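Local coordinates for DNA repair protein RecN (PDB 4ABY) that probably takes part in recombinational repair of broken DNA, this piece being the ATP-binding head domain of an SMC-like ATPase, at residues Phe62-Gly67 and Ala360-His365; Ile151-Ser156 and Glu300-Met305; Arg250-Pro255 and Ile334-Gln339; Thr316-Phe321 and Thr346-Val351; Glu323-Ile328 and Thr353-Ile358. One frame throughout, in Å; residues are numbered along the deposited sequence.

Contact 1. Residues Phe62-Gly67 and Ala360-His365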
# COMPACT_ATOMS: atom_id res chain seq x y z
N PHE A 62 4.69 -12.96 -5.43
CA PHE A 62 4.80 -11.87 -6.38
C PHE A 62 4.06 -12.20 -7.67
O PHE A 62 4.47 -13.07 -8.43
CB PHE A 62 6.28 -11.58 -6.66
CG PHE A 62 6.51 -10.44 -7.60
CD1 PHE A 62 5.46 -9.66 -8.04
CD2 PHE A 62 7.79 -10.15 -8.03
CE1 PHE A 62 5.68 -8.61 -8.91
CE2 PHE A 62 8.02 -9.10 -8.89
CZ PHE A 62 6.96 -8.33 -9.33
N CYS A 63 2.96 -11.49 -7.91
CA CYS A 63 2.18 -11.67 -9.12
C CYS A 63 2.38 -10.50 -10.06
O CYS A 63 2.10 -9.36 -9.70
CB CYS A 63 0.70 -11.80 -8.79
SG CYS A 63 0.35 -13.14 -7.65
N ALA A 64 2.89 -10.77 -11.26
CA ALA A 64 3.14 -9.71 -12.22
C ALA A 64 2.09 -9.72 -13.31
O ALA A 64 1.74 -10.78 -13.84
CB ALA A 64 4.52 -9.85 -12.82
N PHE A 65 1.58 -8.55 -13.65
CA PHE A 65 0.63 -8.41 -14.74
C PHE A 65 1.23 -7.59 -15.87
O PHE A 65 1.65 -6.45 -15.66
CB PHE A 65 -0.67 -7.80 -14.22
CG PHE A 65 -1.41 -8.69 -13.27
CD1 PHE A 65 -0.93 -8.90 -11.98
CD2 PHE A 65 -2.57 -9.35 -13.65
CE1 PHE A 65 -1.60 -9.73 -11.10
CE2 PHE A 65 -3.24 -10.18 -12.77
CZ PHE A 65 -2.76 -10.36 -11.50
N THR A 66 1.29 -8.17 -17.04
CA THR A 66 1.90 -7.56 -18.18
C THR A 66 0.99 -7.67 -19.36
O THR A 66 -0.09 -8.14 -19.23
CB THR A 66 3.20 -8.20 -18.46
OG1 THR A 66 2.98 -9.50 -18.92
CG2 THR A 66 3.91 -8.33 -17.24
N GLY A 67 1.41 -7.19 -20.49
CA GLY A 67 0.57 -7.19 -21.65
C GLY A 67 -0.08 -5.86 -21.84
O GLY A 67 0.52 -4.93 -22.20
N ALA A 360 10.19 -10.74 -14.58
CA ALA A 360 10.99 -11.96 -14.47
C ALA A 360 11.16 -12.45 -13.03
O ALA A 360 11.59 -13.59 -12.81
CB ALA A 360 12.35 -11.74 -15.11
N ARG A 361 10.84 -11.61 -12.05
CA ARG A 361 11.01 -11.98 -10.65
C ARG A 361 9.71 -12.45 -10.02
O ARG A 361 9.67 -12.77 -8.83
CB ARG A 361 11.59 -10.81 -9.86
CG ARG A 361 12.94 -10.35 -10.35
CD ARG A 361 13.99 -11.41 -10.12
NE ARG A 361 14.15 -11.71 -8.70
CZ ARG A 361 14.90 -10.98 -7.87
NH1 ARG A 361 15.56 -9.92 -8.31
NH2 ARG A 361 14.98 -11.32 -6.58
N ALA A 362 8.65 -12.50 -10.81
CA ALA A 362 7.34 -12.87 -10.29
C ALA A 362 7.25 -14.35 -9.97
O ALA A 362 7.89 -15.17 -10.64
CB ALA A 362 6.26 -12.47 -11.28
N HIS A 363 6.47 -14.70 -8.96
CA HIS A 363 6.18 -16.10 -8.68
C HIS A 363 5.13 -16.58 -9.66
O HIS A 363 5.00 -17.77 -9.94
CB HIS A 363 5.65 -16.28 -7.26
CG HIS A 363 6.65 -15.96 -6.21
ND1 HIS A 363 6.91 -14.67 -5.80
CD2 HIS A 363 7.45 -16.76 -5.46
CE1 HIS A 363 7.84 -14.68 -4.86
NE2 HIS A 363 8.18 -15.94 -4.63
N HIS A 364 4.37 -15.62 -10.19
CA HIS A 364 3.35 -15.92 -11.17
C HIS A 364 3.30 -14.78 -12.16
O HIS A 364 3.18 -13.62 -11.79
CB HIS A 364 2.00 -16.09 -10.47
CG HIS A 364 2.00 -17.15 -9.42
ND1 HIS A 364 1.71 -18.47 -9.69
CD2 HIS A 364 2.29 -17.10 -8.10
CE1 HIS A 364 1.80 -19.18 -8.58
NE2 HIS A 364 2.15 -18.37 -7.59
N HIS A 365 3.42 -15.12 -13.44
CA HIS A 365 3.42 -14.12 -14.49
C HIS A 365 2.11 -14.19 -15.25
O HIS A 365 1.84 -15.16 -15.97
CB HIS A 365 4.61 -14.35 -15.43
CG HIS A 365 4.80 -13.26 -16.44
ND1 HIS A 365 6.05 -12.84 -16.85
CD2 HIS A 365 3.91 -12.50 -17.12
CE1 HIS A 365 5.91 -11.88 -17.75
NE2 HIS A 365 4.63 -11.65 -17.92
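Phe-62 lays one face of its ring over Ala-362: CA of Ala-362 stands 4.0 Å from the centroid of the Phe-62 ring, only 29° off its normal, and the methyl CB also lies above the ring. This CH-pi placement follows from the torsion that sets CG opposite the backbone N (chi1 -178°), carrying the ring over the chain at Arg-361 and Ala-362. The same methyl packs on a second side against Ala-64, with CB of Ala-64 3.5 Å from CB of Ala-362. The Phe-62 backbone is gripped as well. Its N donates to ND1 of His-363 at 2.8 Å, reaching that nitrogen from well outside the imidazole plane, while its O accepts from two successive amides, His-363 N in the carbonyl plane and His-364 N tilted from it. Beyond this doubled bond the chains run parallel, and Ala-64 N bonds His-364 O at 2.9 Å, nearly straight (169°). At the far end the Thr-66 and His-365 side chains cross at about a right angle, and OG1 of Thr-66 hydrogen-bonds NE2 of His-365 at the ring edge, 2.9 Å, either able to donate. With Phe-62 cut back to an alanine, Ala-362 would probably lose its aromatic cover and a gap would open beside it. Strand 62-67, which runs into the predicted ATP-binding P-loop (Walker A) beginning at Gly-67, lies between strands 364-373 and 348-352, its Cys-63 and Phe-65 bonded to the latter. Helix 330-343 touches the Phe-62 ring through Leu-340, and helix 387-398 packs on Thr-66 and His-365.

Contact 2. Residues Ile151-Ser156 and Glu300-Met305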
# COMPACT_ATOMS: atom_id res chain seq x y z
N ILE A 151 -3.52 -0.90 -1.25
CA ILE A 151 -3.14 -0.41 -2.57
C ILE A 151 -2.30 0.85 -2.42
O ILE A 151 -2.74 1.81 -1.79
CB ILE A 151 -4.36 -0.10 -3.45
CG1 ILE A 151 -5.03 -1.39 -3.91
CG2 ILE A 151 -3.94 0.73 -4.65
CD1 ILE A 151 -6.06 -1.91 -2.97
N HIS A 152 -1.11 0.85 -3.00
CA HIS A 152 -0.20 1.98 -2.79
C HIS A 152 -0.20 3.02 -3.89
O HIS A 152 -0.40 2.73 -5.07
CB HIS A 152 1.21 1.53 -2.47
CG HIS A 152 1.39 1.09 -1.05
ND1 HIS A 152 1.02 1.88 0.02
CD2 HIS A 152 1.89 -0.05 -0.52
CE1 HIS A 152 1.29 1.24 1.15
NE2 HIS A 152 1.81 0.07 0.85
N TRP A 153 0.08 4.25 -3.45
CA TRP A 153 -0.16 5.46 -4.21
C TRP A 153 -1.64 5.77 -4.02
O TRP A 153 -1.98 6.64 -3.23
CB TRP A 153 0.33 5.30 -5.66
CG TRP A 153 -0.21 6.20 -6.77
CD1 TRP A 153 0.07 6.07 -8.10
CD2 TRP A 153 -1.11 7.31 -6.66
NE1 TRP A 153 -0.59 7.02 -8.82
CE2 TRP A 153 -1.32 7.80 -7.96
CE3 TRP A 153 -1.75 7.95 -5.59
CZ2 TRP A 153 -2.15 8.89 -8.23
CZ3 TRP A 153 -2.57 9.02 -5.86
CH2 TRP A 153 -2.76 9.48 -7.17
N GLN A 154 -2.53 5.04 -4.67
CA GLN A 154 -3.96 5.39 -4.59
C GLN A 154 -4.59 5.31 -3.20
O GLN A 154 -5.51 6.06 -2.90
CB GLN A 154 -4.79 4.57 -5.58
CG GLN A 154 -4.71 5.06 -7.00
CD GLN A 154 -3.53 4.48 -7.74
OE1 GLN A 154 -2.65 3.86 -7.15
NE2 GLN A 154 -3.51 4.68 -9.05
N HIS A 155 -4.10 4.41 -2.35
CA HIS A 155 -4.71 4.22 -1.03
C HIS A 155 -3.69 4.16 0.10
O HIS A 155 -3.90 3.47 1.09
CB HIS A 155 -5.57 2.95 -1.01
CG HIS A 155 -6.73 2.99 -1.96
ND1 HIS A 155 -7.95 3.54 -1.62
CD2 HIS A 155 -6.86 2.54 -3.23
CE1 HIS A 155 -8.78 3.43 -2.64
NE2 HIS A 155 -8.14 2.83 -3.63
N SER A 156 -2.60 4.90 -0.05
CA SER A 156 -1.58 4.96 0.99
C SER A 156 -2.07 5.81 2.16
O SER A 156 -1.52 5.73 3.25
CB SER A 156 -0.28 5.54 0.43
OG SER A 156 0.17 4.78 -0.68
N GLU A 300 6.86 7.55 -7.61
CA GLU A 300 7.82 7.81 -6.55
C GLU A 300 7.25 7.45 -5.18
O GLU A 300 7.95 6.88 -4.34
CB GLU A 300 8.29 9.26 -6.57
CG GLU A 300 9.21 9.60 -7.72
CD GLU A 300 9.89 10.95 -7.55
OE1 GLU A 300 9.26 11.86 -6.98
OE2 GLU A 300 11.05 11.09 -7.99
N LEU A 301 5.99 7.80 -4.96
CA LEU A 301 5.31 7.44 -3.73
C LEU A 301 5.31 5.91 -3.58
O LEU A 301 5.71 5.38 -2.54
CB LEU A 301 3.88 7.99 -3.72
CG LEU A 301 3.09 7.92 -2.41
CD1 LEU A 301 3.89 8.51 -1.28
CD2 LEU A 301 1.76 8.64 -2.55
N SER A 302 4.89 5.22 -4.64
CA SER A 302 4.86 3.76 -4.64
C SER A 302 6.20 3.16 -4.25
O SER A 302 6.26 2.20 -3.48
CB SER A 302 4.44 3.21 -6.00
OG SER A 302 3.08 3.50 -6.28
N ARG A 303 7.28 3.71 -4.78
CA ARG A 303 8.60 3.15 -4.53
C ARG A 303 9.06 3.42 -3.10
O ARG A 303 9.82 2.65 -2.53
CB ARG A 303 9.63 3.65 -5.54
CG ARG A 303 9.38 3.09 -6.93
CD ARG A 303 10.56 3.31 -7.84
NE ARG A 303 10.89 4.73 -7.97
CZ ARG A 303 10.33 5.55 -8.85
NH1 ARG A 303 9.40 5.12 -9.69
NH2 ARG A 303 10.71 6.82 -8.88
N VAL A 304 8.57 4.52 -2.53
CA VAL A 304 8.89 4.82 -1.14
C VAL A 304 8.06 3.92 -0.24
O VAL A 304 8.54 3.47 0.80
CB VAL A 304 8.64 6.30 -0.81
CG1 VAL A 304 8.86 6.57 0.67
CG2 VAL A 304 9.55 7.18 -1.65
N MSE A 305 6.84 3.63 -0.66
CA MSE A 305 5.97 2.70 0.06
C MSE A 305 6.55 1.30 0.04
O MSE A 305 6.52 0.59 1.05
CB MSE A 305 4.56 2.69 -0.54
CG MSE A 305 3.78 3.99 -0.37
SE MSE A 305 3.52 4.49 1.50
CE MSE A 305 5.11 5.58 1.80
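OG of Ser-156 is held by two groups of its own segment while it rests against Met-305. The Trp-153 amide N donates to OG of Ser-156 at 2.8 Å, and ND1 of His-152 shares a hydrogen bond with the same OG at 3.1 Å. This second bond probably restrains the rotation of the imidazole, one face of which is turned to helix 298-312. Over that face lies Met-305, a selenomethionine: its CB is 3.6 Å from the centroid of the His-152 ring and 13° off the normal, a clear CH-pi position. CG of Met-305 then crosses to ND1 of His-152 at 3.5 Å, and the bend at chi2 (-60°) leaves the selenium oblique to the ring, 4.4 Å from its centroid. One helical turn back, Ser-302 sets its OG against CB of Trp-153 at 3.3 Å; the main polar partner of this hydroxyl is the backbone O of Asp-322. CD2 of Leu-301 reaches CA of Trp-153. The indole itself, with CG opposite the backbone N (chi1 159°), turns from the helix, and its NE1 bonds OE1 of Glu-323. Position and sequence are consistent with two ABC-ATPase elements: 151-156 leaves an edge strand of the ATPase sheet and holds Gln-154 where such ATPases have their Q-loop, whereas 300-305 continues the helix whose start holds the SGGE of what is probably the ABC signature motif.

Contact 3. Residues Arg250-Pro255 and Ile334-Gln339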
# COMPACT_ATOMS: atom_id res chain seq x y z
N ARG A 250 17.23 5.05 -1.76
CA ARG A 250 18.23 5.67 -2.63
C ARG A 250 18.70 4.75 -3.75
O ARG A 250 19.41 5.19 -4.66
CB ARG A 250 19.41 6.17 -1.81
CG ARG A 250 19.06 7.27 -0.84
CD ARG A 250 20.29 7.95 -0.33
NE ARG A 250 19.97 9.21 0.33
CZ ARG A 250 20.18 9.44 1.62
NH1 ARG A 250 20.73 8.51 2.38
NH2 ARG A 250 19.85 10.61 2.14
N GLU A 251 18.31 3.48 -3.70
CA GLU A 251 18.68 2.53 -4.74
C GLU A 251 17.54 2.35 -5.73
O GLU A 251 17.67 1.64 -6.72
CB GLU A 251 19.06 1.17 -4.13
CG GLU A 251 20.03 1.27 -2.97
CD GLU A 251 21.16 2.26 -3.22
OE1 GLU A 251 21.68 2.31 -4.35
OE2 GLU A 251 21.52 2.99 -2.26
N LEU A 252 16.43 3.02 -5.45
CA LEU A 252 15.22 2.90 -6.24
C LEU A 252 14.99 4.10 -7.15
O LEU A 252 13.85 4.45 -7.46
CB LEU A 252 14.01 2.73 -5.31
CG LEU A 252 13.69 1.32 -4.81
CD1 LEU A 252 14.95 0.57 -4.40
CD2 LEU A 252 12.70 1.39 -3.67
N GLY A 253 16.08 4.73 -7.57
CA GLY A 253 15.99 5.87 -8.47
C GLY A 253 15.80 7.21 -7.79
O GLY A 253 15.26 8.15 -8.38
N MSE A 254 16.24 7.30 -6.54
CA MSE A 254 16.22 8.55 -5.78
C MSE A 254 17.50 8.64 -4.96
O MSE A 254 17.46 8.56 -3.74
CB MSE A 254 15.00 8.61 -4.87
CG MSE A 254 13.70 8.91 -5.59
SE MSE A 254 12.11 8.37 -4.59
CE MSE A 254 12.21 6.44 -4.82
N PRO A 255 18.64 8.79 -5.64
CA PRO A 255 19.95 8.71 -4.99
C PRO A 255 20.14 9.81 -3.95
O PRO A 255 20.97 9.65 -3.05
CB PRO A 255 20.93 8.92 -6.14
CG PRO A 255 20.14 8.67 -7.39
CD PRO A 255 18.76 9.12 -7.07
N ILE A 334 15.89 -2.96 -11.53
CA ILE A 334 16.32 -4.22 -10.92
C ILE A 334 16.22 -4.19 -9.40
O ILE A 334 15.80 -5.16 -8.77
CB ILE A 334 17.76 -4.58 -11.33
CG1 ILE A 334 17.78 -5.10 -12.77
CG2 ILE A 334 18.35 -5.60 -10.38
CD1 ILE A 334 19.17 -5.44 -13.27
N ALA A 335 16.62 -3.06 -8.81
CA ALA A 335 16.54 -2.89 -7.36
C ALA A 335 15.09 -2.99 -6.89
O ALA A 335 14.82 -3.56 -5.83
CB ALA A 335 17.13 -1.56 -6.96
N VAL A 336 14.17 -2.43 -7.68
CA VAL A 336 12.75 -2.50 -7.35
C VAL A 336 12.26 -3.94 -7.41
O VAL A 336 11.60 -4.42 -6.49
CB VAL A 336 11.90 -1.60 -8.28
CG1 VAL A 336 10.43 -1.94 -8.14
CG2 VAL A 336 12.13 -0.14 -7.96
N ALA A 337 12.60 -4.65 -8.49
CA ALA A 337 12.21 -6.05 -8.62
C ALA A 337 12.72 -6.85 -7.43
O ALA A 337 12.04 -7.75 -6.94
CB ALA A 337 12.72 -6.63 -9.92
N GLU A 338 13.91 -6.52 -6.96
CA GLU A 338 14.50 -7.23 -5.83
C GLU A 338 13.71 -6.98 -4.54
O GLU A 338 13.46 -7.90 -3.77
CB GLU A 338 15.97 -6.86 -5.66
CG GLU A 338 16.63 -7.47 -4.43
CD GLU A 338 16.57 -8.99 -4.41
OE1 GLU A 338 16.67 -9.61 -5.49
OE2 GLU A 338 16.42 -9.56 -3.31
N GLN A 339 13.31 -5.73 -4.31
CA GLN A 339 12.54 -5.40 -3.13
C GLN A 339 11.17 -6.05 -3.17
O GLN A 339 10.69 -6.59 -2.17
CB GLN A 339 12.41 -3.89 -2.97
CG GLN A 339 13.70 -3.21 -2.57
CD GLN A 339 14.30 -3.82 -1.32
OE1 GLN A 339 13.68 -3.82 -0.26
NE2 GLN A 339 15.51 -4.36 -1.44
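Leu-252 and Glu-251 belong to the loop that follows the long helix 214-249, and they press on Ala-335 and Val-336 of helix 330-343, the crossover helix of a beta-alpha-beta unit in the ATPase core. The joint is small, burying 174 Å² in all, and no hydrogen bond spans it. Leu-252 supplies most of the apolar contact through its branch point and one methyl. CG of Leu-252 lies 3.8 Å from CG2 of Val-336, the two side chains crossing at about a right angle, while CD1 of Leu-252 turns to CB of Ala-335 at 4.0 Å. That branch goes on to touch Gln-339, CD1 of Leu-252 standing 4.4 Å from CG of Gln-339. With CG opposite the carbonyl carbon (chi1 -85°), the leucine sends its branches to the helix although its CB sets off alongside the helix rather than at it. Ala-335 points its methyl toward the loop and meets the carbonyl O of Glu-251 there at 3.3 Å. Gln-339 touches the loop through its CG, while its OE1 bonds OG1 of Thr-310. Ala-335, Val-336 and Gln-339 lie within little more than one turn, so one side of the helix receives the loop. Helix 298-312 borders the same place, Arg-303 and Leu-306 touching Val-336 and Arg-303 NE making a weak bond to Leu-252 O.

Contact 4. Residues Thr316-Phe321 and Thr346-Val351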
# COMPACT_ATOMS: atom_id res chain seq x y z
N THR A 316 -0.71 -6.14 5.88
CA THR A 316 -1.80 -6.88 5.25
C THR A 316 -1.25 -8.01 4.39
O THR A 316 -0.14 -7.90 3.86
CB THR A 316 -2.66 -5.96 4.37
OG1 THR A 316 -1.85 -5.40 3.33
CG2 THR A 316 -3.27 -4.84 5.20
N PRO A 317 -2.01 -9.10 4.25
CA PRO A 317 -1.59 -10.27 3.48
C PRO A 317 -1.32 -9.94 2.01
O PRO A 317 -0.48 -10.60 1.39
CB PRO A 317 -2.79 -11.22 3.59
CG PRO A 317 -3.93 -10.38 4.03
CD PRO A 317 -3.33 -9.30 4.87
N SER A 318 -2.02 -8.95 1.48
CA SER A 318 -1.89 -8.57 0.07
C SER A 318 -1.59 -7.09 -0.05
O SER A 318 -2.17 -6.27 0.67
CB SER A 318 -3.16 -8.90 -0.70
OG SER A 318 -3.47 -10.28 -0.61
N VAL A 319 -0.68 -6.74 -0.96
CA VAL A 319 -0.30 -5.35 -1.21
C VAL A 319 -0.25 -5.06 -2.71
O VAL A 319 0.12 -5.93 -3.50
CB VAL A 319 1.06 -5.02 -0.58
CG1 VAL A 319 1.38 -3.54 -0.76
CG2 VAL A 319 1.07 -5.39 0.90
N VAL A 320 -0.67 -3.86 -3.09
CA VAL A 320 -0.69 -3.47 -4.49
C VAL A 320 0.10 -2.19 -4.74
O VAL A 320 -0.10 -1.19 -4.06
CB VAL A 320 -2.12 -3.29 -5.01
CG1 VAL A 320 -2.11 -2.70 -6.41
CG2 VAL A 320 -2.87 -4.62 -4.99
N PHE A 321 0.97 -2.23 -5.74
CA PHE A 321 1.76 -1.06 -6.11
C PHE A 321 1.40 -0.70 -7.55
O PHE A 321 1.43 -1.55 -8.43
CB PHE A 321 3.25 -1.35 -5.99
CG PHE A 321 3.68 -1.74 -4.60
CD1 PHE A 321 4.05 -0.78 -3.68
CD2 PHE A 321 3.72 -3.07 -4.23
CE1 PHE A 321 4.44 -1.14 -2.40
CE2 PHE A 321 4.11 -3.44 -2.95
CZ PHE A 321 4.48 -2.47 -2.04
N THR A 346 6.79 -12.97 2.30
CA THR A 346 5.84 -13.00 3.40
C THR A 346 4.46 -12.53 2.94
O THR A 346 3.47 -12.66 3.67
CB THR A 346 6.32 -12.10 4.57
OG1 THR A 346 7.01 -10.96 4.04
CG2 THR A 346 7.27 -12.88 5.46
N ARG A 347 4.39 -11.99 1.73
CA ARG A 347 3.14 -11.37 1.26
C ARG A 347 2.79 -11.75 -0.15
O ARG A 347 3.59 -12.38 -0.85
CB ARG A 347 3.25 -9.86 1.31
CG ARG A 347 2.43 -9.19 2.39
CD ARG A 347 3.22 -9.00 3.66
NE ARG A 347 2.35 -8.95 4.83
CZ ARG A 347 2.81 -9.01 6.07
NH1 ARG A 347 4.11 -9.12 6.26
NH2 ARG A 347 1.98 -8.97 7.11
N GLN A 348 1.59 -11.38 -0.55
CA GLN A 348 1.17 -11.43 -1.94
C GLN A 348 1.26 -10.00 -2.44
O GLN A 348 0.53 -9.13 -1.97
CB GLN A 348 -0.27 -11.93 -2.05
CG GLN A 348 -0.79 -12.07 -3.47
CD GLN A 348 -2.26 -12.43 -3.52
OE1 GLN A 348 -3.05 -11.98 -2.69
NE2 GLN A 348 -2.64 -13.26 -4.48
N VAL A 349 2.18 -9.75 -3.37
CA VAL A 349 2.34 -8.42 -3.94
C VAL A 349 1.86 -8.43 -5.39
O VAL A 349 2.25 -9.28 -6.18
CB VAL A 349 3.79 -7.89 -3.83
CG1 VAL A 349 4.56 -8.69 -2.79
CG2 VAL A 349 4.48 -7.94 -5.16
N LEU A 350 0.99 -7.49 -5.71
CA LEU A 350 0.38 -7.42 -7.02
C LEU A 350 0.83 -6.15 -7.74
O LEU A 350 0.48 -5.04 -7.33
CB LEU A 350 -1.14 -7.44 -6.89
CG LEU A 350 -1.73 -8.64 -6.15
CD1 LEU A 350 -3.09 -8.32 -5.57
CD2 LEU A 350 -1.80 -9.85 -7.06
N VAL A 351 1.60 -6.31 -8.80
CA VAL A 351 2.05 -5.16 -9.58
C VAL A 351 1.76 -5.35 -11.07
O VAL A 351 1.80 -6.47 -11.58
CB VAL A 351 3.55 -4.88 -9.39
CG1 VAL A 351 3.96 -5.16 -7.95
CG2 VAL A 351 4.37 -5.72 -10.34
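From Ser-318 and Gln-348 onward the two strands run parallel, their axes 4.7 Å apart at closest and 21° from alignment, with backbone bonds passing alternately between them. Gln-348 N bonds Pro-317 O, and Val-319 N bonds Gln-348 O; Leu-350 N then reaches Val-319 O at 2.8 Å, and a longer bond joins Phe-321 N to Leu-350 O at 3.3 Å. On one face, OG of Ser-318 donates to OE1 of Gln-348 at 2.7 Å, lying in the plane of the amide. The glutamine chain is extended, with CG opposite the backbone N (chi1 -178°), which brings its amide level with the serine; OE1 also accepts from Leu-40 N. Farther along this face CG2 of Val-320 packs on CD1 of Leu-350 at 3.8 Å. The other face carries Val-319, Val-349, Phe-321 and Val-351, where CD2 of the Phe-321 ring approaches CG1 of Val-351 at 4.3 Å. Ahead of the strands Arg-347, bent at chi2, curls back so that NE donates to Thr-316 O at 2.9 Å, from 52° above the carbonyl plane. Strand 318-321, in the Walker B position, sits between 149-152 and 348-352, and the latter is flanked in turn by 62-67. Ile-76 and Leu-80 of helix 69-83 pack on Val-320 and Leu-350, while Leu-340 of the crossover helix 330-343 packs on Phe-321, Val-349 and Val-351.

Contact 5. Residues Glu323-Ile328 and Thr353-Ile358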
# COMPACT_ATOMS: atom_id res chain seq x y z
N GLU A 323 2.50 1.67 -10.76
CA GLU A 323 3.42 2.64 -11.21
C GLU A 323 4.72 2.68 -10.53
O GLU A 323 5.32 3.68 -10.56
CB GLU A 323 2.78 3.99 -10.99
CG GLU A 323 2.12 4.58 -12.21
CD GLU A 323 1.67 5.98 -12.00
OE1 GLU A 323 0.61 6.18 -11.42
OE2 GLU A 323 2.36 6.90 -12.41
N VAL A 324 5.19 1.61 -9.93
CA VAL A 324 6.49 1.72 -9.26
C VAL A 324 7.50 1.51 -10.28
O VAL A 324 8.62 1.81 -10.04
CB VAL A 324 6.03 0.38 -8.72
CG1 VAL A 324 6.14 -0.65 -9.75
CG2 VAL A 324 6.87 -0.03 -7.56
N ASP A 325 7.11 1.12 -11.48
CA ASP A 325 8.15 1.22 -12.50
C ASP A 325 8.09 2.46 -13.30
O ASP A 325 8.74 2.58 -14.29
CB ASP A 325 8.00 0.08 -13.48
CG ASP A 325 6.65 -0.03 -14.02
OD1 ASP A 325 5.83 0.72 -13.60
OD2 ASP A 325 6.42 -0.86 -14.86
N ALA A 326 7.27 3.39 -12.88
CA ALA A 326 7.02 4.55 -13.71
C ALA A 326 8.28 5.19 -14.30
O ALA A 326 8.68 4.86 -15.42
CB ALA A 326 6.20 5.59 -12.96
N GLY A 327 8.91 6.09 -13.56
CA GLY A 327 9.95 6.92 -14.15
C GLY A 327 11.38 6.43 -14.03
O GLY A 327 12.32 7.22 -14.07
N ILE A 328 11.55 5.12 -13.88
CA ILE A 328 12.87 4.54 -13.68
C ILE A 328 13.18 3.53 -14.76
O ILE A 328 12.37 3.30 -15.66
CB ILE A 328 12.96 3.80 -12.34
CG1 ILE A 328 12.04 2.57 -12.36
CG2 ILE A 328 12.61 4.72 -11.19
CD1 ILE A 328 12.25 1.61 -11.22
N THR A 353 3.30 -4.20 -14.66
CA THR A 353 4.60 -3.71 -15.09
C THR A 353 4.83 -3.84 -16.59
O THR A 353 4.22 -4.69 -17.25
CB THR A 353 5.73 -4.45 -14.34
OG1 THR A 353 7.00 -3.90 -14.71
CG2 THR A 353 5.71 -5.93 -14.67
N HIS A 354 5.70 -2.98 -17.13
CA HIS A 354 6.09 -3.06 -18.54
C HIS A 354 7.57 -3.36 -18.68
O HIS A 354 8.10 -3.44 -19.79
CB HIS A 354 5.74 -1.76 -19.28
CG HIS A 354 6.31 -0.53 -18.64
ND1 HIS A 354 5.66 0.15 -17.63
CD2 HIS A 354 7.45 0.15 -18.89
CE1 HIS A 354 6.39 1.19 -17.27
NE2 HIS A 354 7.48 1.22 -18.02
N LEU A 355 8.24 -3.55 -17.54
CA LEU A 355 9.67 -3.82 -17.51
C LEU A 355 9.95 -5.30 -17.29
O LEU A 355 9.49 -5.89 -16.32
CB LEU A 355 10.34 -3.01 -16.39
CG LEU A 355 10.30 -1.49 -16.51
CD1 LEU A 355 10.86 -0.83 -15.26
CD2 LEU A 355 11.07 -1.06 -17.74
N ALA A 356 10.71 -5.90 -18.19
CA ALA A 356 11.03 -7.32 -18.10
C ALA A 356 11.77 -7.65 -16.80
O ALA A 356 11.64 -8.75 -16.28
CB ALA A 356 11.84 -7.77 -19.30
N GLN A 357 12.54 -6.69 -16.29
CA GLN A 357 13.28 -6.90 -15.06
C GLN A 357 12.34 -7.26 -13.92
O GLN A 357 12.60 -8.18 -13.14
CB GLN A 357 14.08 -5.65 -14.68
CG GLN A 357 15.24 -5.36 -15.61
CD GLN A 357 14.81 -4.68 -16.89
OE1 GLN A 357 13.90 -3.85 -16.90
NE2 GLN A 357 15.46 -5.03 -17.99
N ILE A 358 11.23 -6.54 -13.83
CA ILE A 358 10.27 -6.76 -12.77
C ILE A 358 9.47 -8.04 -12.98
O ILE A 358 9.30 -8.83 -12.06
CB ILE A 358 9.33 -5.56 -12.62
CG1 ILE A 358 10.15 -4.29 -12.34
CG2 ILE A 358 8.31 -5.80 -11.52
CD1 ILE A 358 9.32 -3.04 -12.20
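Asp-325 and His-354 stand where ABC-type ATPases have their D-loop and H-loop, the first just after the Walker B acidic pair, the second after strand 348-352, its side chain about 4 Å from that of Thr-69 in the predicted ATP site. A type I turn from Glu-323 to Ala-326 presents the Asp-325 carboxylate to the loop. OD2 of Asp-325 takes two bonds: OG1 of Thr-353 donates at 3.1 Å from above the carboxylate plane, and His-354 N donates at 3.2 Å nearly along the C-O axis (161° at hydrogen). The imidazole of His-354 crosses obliquely, its plane 42° from the carboxylate; its ND1 comes close to OD2, but at an angle too poor for a hydrogen bond. Behind the carboxylate, CB of Asp-325 touches CD1 of Leu-355 at 3.5 Å and CD1 of Ile-358 at 3.6 Å. Replacing Asp-325 by an alanine would probably leave the His-354 amide and the Thr-353 hydroxyl without their shared acceptor, freeing the loop to shift. The same threonine hydroxyl also closes an ST turn, OG1 of Thr-353 accepting from Leu-355 N at 3.1 Å.

Contacts 1 to 4 are buried, with 2 and 4 nearest the chain centre; only contact 5 is partly buried. Contacts 1 and 4 are strand pairings in one sheet, which contact 2 also reaches at its edge; Cys-63 N and Phe-65 N join them through Val-349 O and Val-351 O. Their chemistry is backbone bonding with apolar packing and a few side-chain hydrogen bonds. Contact 2 carries the sheet edge to the probable signature helix through ring and methylene packing around one gripped hydroxyl. Contact 3 is the smallest and purely packing, yet the Glu-338–Arg-361 salt bridge ties it to contact 1. Contact 5 depends on one carboxylate beside the predicted ATP site; Trp-153 to Glu-323 joins it with contact 2.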